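Local coordinates for packaging enzyme P4 (Pseudomonas phage phi6, PDB 4BLO), which hydrolyses nucleoside triphosphates and, as a hexameric RecA-like packaging helicase, probably drives RNA into the viral procapsid, at residues L[18-30]-L[212-224]. Numbering follows the deposited sequence.
Sequences DLLDASPVSLQVL and LLTDISNLFTQYD
In the RecA-type P-loop NTPase fold of this subunit, helix 208-222, which packs on the central, largely parallel sheet through I216 and F220, is followed along its length by segment 18-30: the end of helix 7-22 and the extended chain after it. Closest CA pairs run from L19–Y223 to V29–L212, evidence that the extended chain travels back along the helix in the opposite direction, burying 662 Å² in all. Of all the residues, Y223 has the most surface covered by the opposite segment (113 Å²). L20 CD2 sits over one face of its ring, 4.0 Å from the centroid and 17° off the normal, a CH-pi contact; I175 of helix 167-179 touches both side chains. L19 O lies near the ring plane at the edge, 3.3 Å from Y223 CE1. With CG anti to the carbonyl carbon (chi1 -60°), the phenol reaches the chain where it leaves helix 7-22, and there Y223 OH gives a weak hydrogen bond to S23 O (3.4 Å) and meets V25 CG2. A second weak bond, S23 OG to Q222 OE1, spans 3.3 Å. Farther along the extended chain the contacts become mainly apolar: V25 CB packs on L219 CD1 at 3.9 Å, and L27, crossing L212 at about a right angle, divides its branches, CD1 against the CB of D215 and CD2 3.8 Å from L212 CD2. R195 of a neighbouring subunit pairs with D215 OD2 and also donates to Q28 O, tying both segments to the hexamer interface. At the other end, D224, whose carboxylate is salt-bridged to R105 and R12, sets OD2 3.4 Å from L19 CD1.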
# COMPACT_ATOMS: atom_id res chain seq x y z
N ASP L 18 -37.01 -2.93 25.39
CA ASP L 18 -37.79 -3.39 24.25
C ASP L 18 -37.13 -2.97 22.96
O ASP L 18 -36.93 -3.83 22.11
CB ASP L 18 -39.23 -2.87 24.32
CG ASP L 18 -40.02 -3.58 25.39
OD1 ASP L 18 -40.36 -4.76 25.19
OD2 ASP L 18 -40.31 -2.95 26.43
N LEU L 19 -36.74 -1.67 22.85
CA LEU L 19 -36.07 -1.13 21.66
C LEU L 19 -34.85 -1.95 21.29
O LEU L 19 -34.63 -2.25 20.12
CB LEU L 19 -35.66 0.34 21.86
CG LEU L 19 -36.77 1.40 21.84
CD1 LEU L 19 -36.31 2.66 22.56
CD2 LEU L 19 -37.20 1.75 20.41
N LEU L 20 -34.07 -2.35 22.31
CA LEU L 20 -32.85 -3.13 22.16
C LEU L 20 -33.14 -4.57 21.69
O LEU L 20 -32.45 -5.06 20.79
CB LEU L 20 -32.04 -3.14 23.48
CG LEU L 20 -31.34 -1.83 23.85
CD1 LEU L 20 -31.05 -1.77 25.32
CD2 LEU L 20 -30.05 -1.63 23.07
N ASP L 21 -34.17 -5.22 22.27
CA ASP L 21 -34.56 -6.59 21.94
C ASP L 21 -35.28 -6.69 20.60
O ASP L 21 -35.15 -7.71 19.91
CB ASP L 21 -35.47 -7.17 23.04
CG ASP L 21 -34.79 -7.39 24.38
OD1 ASP L 21 -33.61 -6.99 24.53
OD2 ASP L 21 -35.44 -7.95 25.29
N ALA L 22 -36.06 -5.66 20.24
CA ALA L 22 -36.87 -5.59 19.03
C ALA L 22 -36.05 -5.70 17.75
O ALA L 22 -36.45 -6.41 16.83
CB ALA L 22 -37.67 -4.30 19.01
N SER L 23 -34.91 -5.00 17.69
CA SER L 23 -34.08 -4.98 16.49
C SER L 23 -32.64 -5.50 16.74
O SER L 23 -31.88 -4.89 17.52
CB SER L 23 -34.03 -3.57 15.90
OG SER L 23 -33.47 -2.64 16.82
N PRO L 24 -32.25 -6.61 16.04
CA PRO L 24 -30.86 -7.07 16.13
C PRO L 24 -29.96 -6.18 15.25
O PRO L 24 -30.28 -5.97 14.08
CB PRO L 24 -30.92 -8.52 15.64
CG PRO L 24 -32.17 -8.62 14.84
CD PRO L 24 -33.03 -7.40 15.07
N VAL L 25 -28.88 -5.63 15.82
CA VAL L 25 -28.00 -4.74 15.07
C VAL L 25 -26.58 -5.26 15.01
O VAL L 25 -26.15 -6.08 15.83
CB VAL L 25 -27.99 -3.27 15.59
CG1 VAL L 25 -29.32 -2.58 15.32
CG2 VAL L 25 -27.61 -3.17 17.07
N SER L 26 -25.84 -4.74 14.02
CA SER L 26 -24.44 -5.02 13.77
C SER L 26 -23.72 -3.73 13.37
O SER L 26 -24.34 -2.67 13.30
CB SER L 26 -24.29 -6.07 12.67
OG SER L 26 -24.81 -7.33 13.08
N LEU L 27 -22.41 -3.83 13.14
CA LEU L 27 -21.59 -2.72 12.70
C LEU L 27 -20.47 -3.25 11.84
O LEU L 27 -20.08 -4.41 11.98
CB LEU L 27 -21.04 -1.89 13.87
CG LEU L 27 -20.68 -0.45 13.53
CD1 LEU L 27 -21.90 0.44 13.52
CD2 LEU L 27 -19.65 0.08 14.48
N GLN L 28 -20.04 -2.52 10.83
CA GLN L 28 -18.98 -2.90 9.92
C GLN L 28 -18.14 -1.68 9.57
O GLN L 28 -18.69 -0.57 9.44
CB GLN L 28 -19.55 -3.54 8.66
CG GLN L 28 -18.52 -4.33 7.84
CD GLN L 28 -18.93 -4.51 6.40
OE1 GLN L 28 -19.84 -3.86 5.88
NE2 GLN L 28 -18.25 -5.39 5.71
N VAL L 29 -16.84 -1.90 9.45
CA VAL L 29 -15.92 -0.91 8.91
C VAL L 29 -15.05 -0.91 7.64
O VAL L 29 -15.26 -0.10 6.74
CB VAL L 29 -14.79 -0.58 9.90
CG1 VAL L 29 -14.06 0.68 9.46
CG2 VAL L 29 -15.34 -0.42 11.30
N LEU L 30 -14.07 -1.82 7.58
CA LEU L 30 -13.44 -2.39 6.39
C LEU L 30 -13.33 -3.92 6.43
O LEU L 30 -12.77 -4.53 5.52
CB LEU L 30 -12.05 -1.77 6.18
CG LEU L 30 -12.02 -0.33 5.68
CD1 LEU L 30 -10.61 0.07 5.28
CD2 LEU L 30 -12.98 -0.15 4.52
N LEU L 212 -19.57 5.14 8.63
CA LEU L 212 -19.58 4.90 10.07
C LEU L 212 -20.44 5.93 10.82
O LEU L 212 -21.20 5.53 11.70
CB LEU L 212 -18.16 4.88 10.65
CG LEU L 212 -17.67 3.55 11.28
CD1 LEU L 212 -16.21 3.64 11.69
CD2 LEU L 212 -18.51 3.15 12.48
N LEU L 213 -20.35 7.23 10.45
CA LEU L 213 -21.15 8.30 11.06
C LEU L 213 -22.65 8.05 10.85
O LEU L 213 -23.42 8.22 11.80
CB LEU L 213 -20.77 9.68 10.48
CG LEU L 213 -19.51 10.36 11.01
CD1 LEU L 213 -19.18 11.58 10.18
CD2 LEU L 213 -19.68 10.80 12.45
N THR L 214 -23.05 7.61 9.62
CA THR L 214 -24.43 7.28 9.26
C THR L 214 -24.93 6.06 10.06
O THR L 214 -26.06 6.09 10.58
CB THR L 214 -24.57 7.05 7.75
OG1 THR L 214 -24.12 8.22 7.06
CG2 THR L 214 -25.98 6.75 7.34
N ASP L 215 -24.09 5.00 10.15
CA ASP L 215 -24.38 3.78 10.90
C ASP L 215 -24.52 4.09 12.39
O ASP L 215 -25.42 3.56 13.05
CB ASP L 215 -23.28 2.72 10.66
CG ASP L 215 -23.33 2.01 9.33
OD1 ASP L 215 -24.28 2.27 8.55
OD2 ASP L 215 -22.45 1.15 9.08
N ILE L 216 -23.66 4.98 12.93
CA ILE L 216 -23.72 5.41 14.33
C ILE L 216 -25.01 6.25 14.53
O ILE L 216 -25.75 6.00 15.48
CB ILE L 216 -22.43 6.15 14.76
CG1 ILE L 216 -21.27 5.16 14.95
CG2 ILE L 216 -22.65 6.98 16.01
CD1 ILE L 216 -19.88 5.77 14.88
N SER L 217 -25.30 7.18 13.59
CA SER L 217 -26.49 8.04 13.65
C SER L 217 -27.77 7.20 13.67
O SER L 217 -28.62 7.42 14.53
CB SER L 217 -26.51 9.02 12.49
OG SER L 217 -27.54 9.99 12.64
N ASN L 218 -27.89 6.21 12.77
CA ASN L 218 -29.07 5.35 12.66
C ASN L 218 -29.21 4.44 13.91
O ASN L 218 -30.33 4.19 14.35
CB ASN L 218 -29.06 4.54 11.38
CG ASN L 218 -29.17 5.35 10.10
OD1 ASN L 218 -28.72 4.93 9.03
ND2 ASN L 218 -29.80 6.52 10.17
N LEU L 219 -28.08 4.03 14.49
CA LEU L 219 -28.03 3.24 15.72
C LEU L 219 -28.69 4.04 16.86
O LEU L 219 -29.49 3.50 17.62
CB LEU L 219 -26.56 2.91 16.04
CG LEU L 219 -26.18 1.51 16.54
CD1 LEU L 219 -26.72 0.41 15.65
CD2 LEU L 219 -24.68 1.37 16.63
N PHE L 220 -28.43 5.36 16.92
CA PHE L 220 -29.03 6.25 17.91
C PHE L 220 -30.47 6.58 17.56
O PHE L 220 -31.28 6.75 18.47
CB PHE L 220 -28.21 7.54 18.07
CG PHE L 220 -26.81 7.34 18.60
CD1 PHE L 220 -26.52 6.31 19.50
CD2 PHE L 220 -25.78 8.20 18.24
CE1 PHE L 220 -25.23 6.14 20.00
CE2 PHE L 220 -24.49 8.03 18.75
CZ PHE L 220 -24.22 7.00 19.63
N THR L 221 -30.81 6.67 16.25
CA THR L 221 -32.18 6.96 15.79
C THR L 221 -33.11 5.81 16.19
O THR L 221 -34.23 6.06 16.65
CB THR L 221 -32.22 7.21 14.27
OG1 THR L 221 -31.23 8.19 13.93
CG2 THR L 221 -33.59 7.66 13.78
N GLN L 222 -32.63 4.57 16.06
CA GLN L 222 -33.36 3.36 16.40
C GLN L 222 -33.59 3.22 17.92
O GLN L 222 -34.61 2.65 18.32
CB GLN L 222 -32.59 2.14 15.89
CG GLN L 222 -33.51 1.05 15.39
CD GLN L 222 -32.79 0.14 14.43
OE1 GLN L 222 -31.88 -0.60 14.82
NE2 GLN L 222 -33.19 0.18 13.15
N TYR L 223 -32.65 3.73 18.75
CA TYR L 223 -32.72 3.62 20.22
C TYR L 223 -33.10 4.96 20.91
O TYR L 223 -32.92 5.11 22.12
CB TYR L 223 -31.40 3.05 20.77
CG TYR L 223 -31.10 1.67 20.23
CD1 TYR L 223 -32.03 0.64 20.32
CD2 TYR L 223 -29.87 1.38 19.65
CE1 TYR L 223 -31.76 -0.62 19.80
CE2 TYR L 223 -29.58 0.12 19.14
CZ TYR L 223 -30.52 -0.89 19.23
OH TYR L 223 -30.24 -2.15 18.75
N ASP L 224 -33.67 5.91 20.13
CA ASP L 224 -34.18 7.23 20.55
C ASP L 224 -33.15 8.08 21.32
O ASP L 224 -33.52 8.83 22.23
CB ASP L 224 -35.47 7.09 21.38
CG ASP L 224 -36.59 6.29 20.76
OD1 ASP L 224 -36.72 6.31 19.50
OD2 ASP L 224 -37.40 5.71 21.52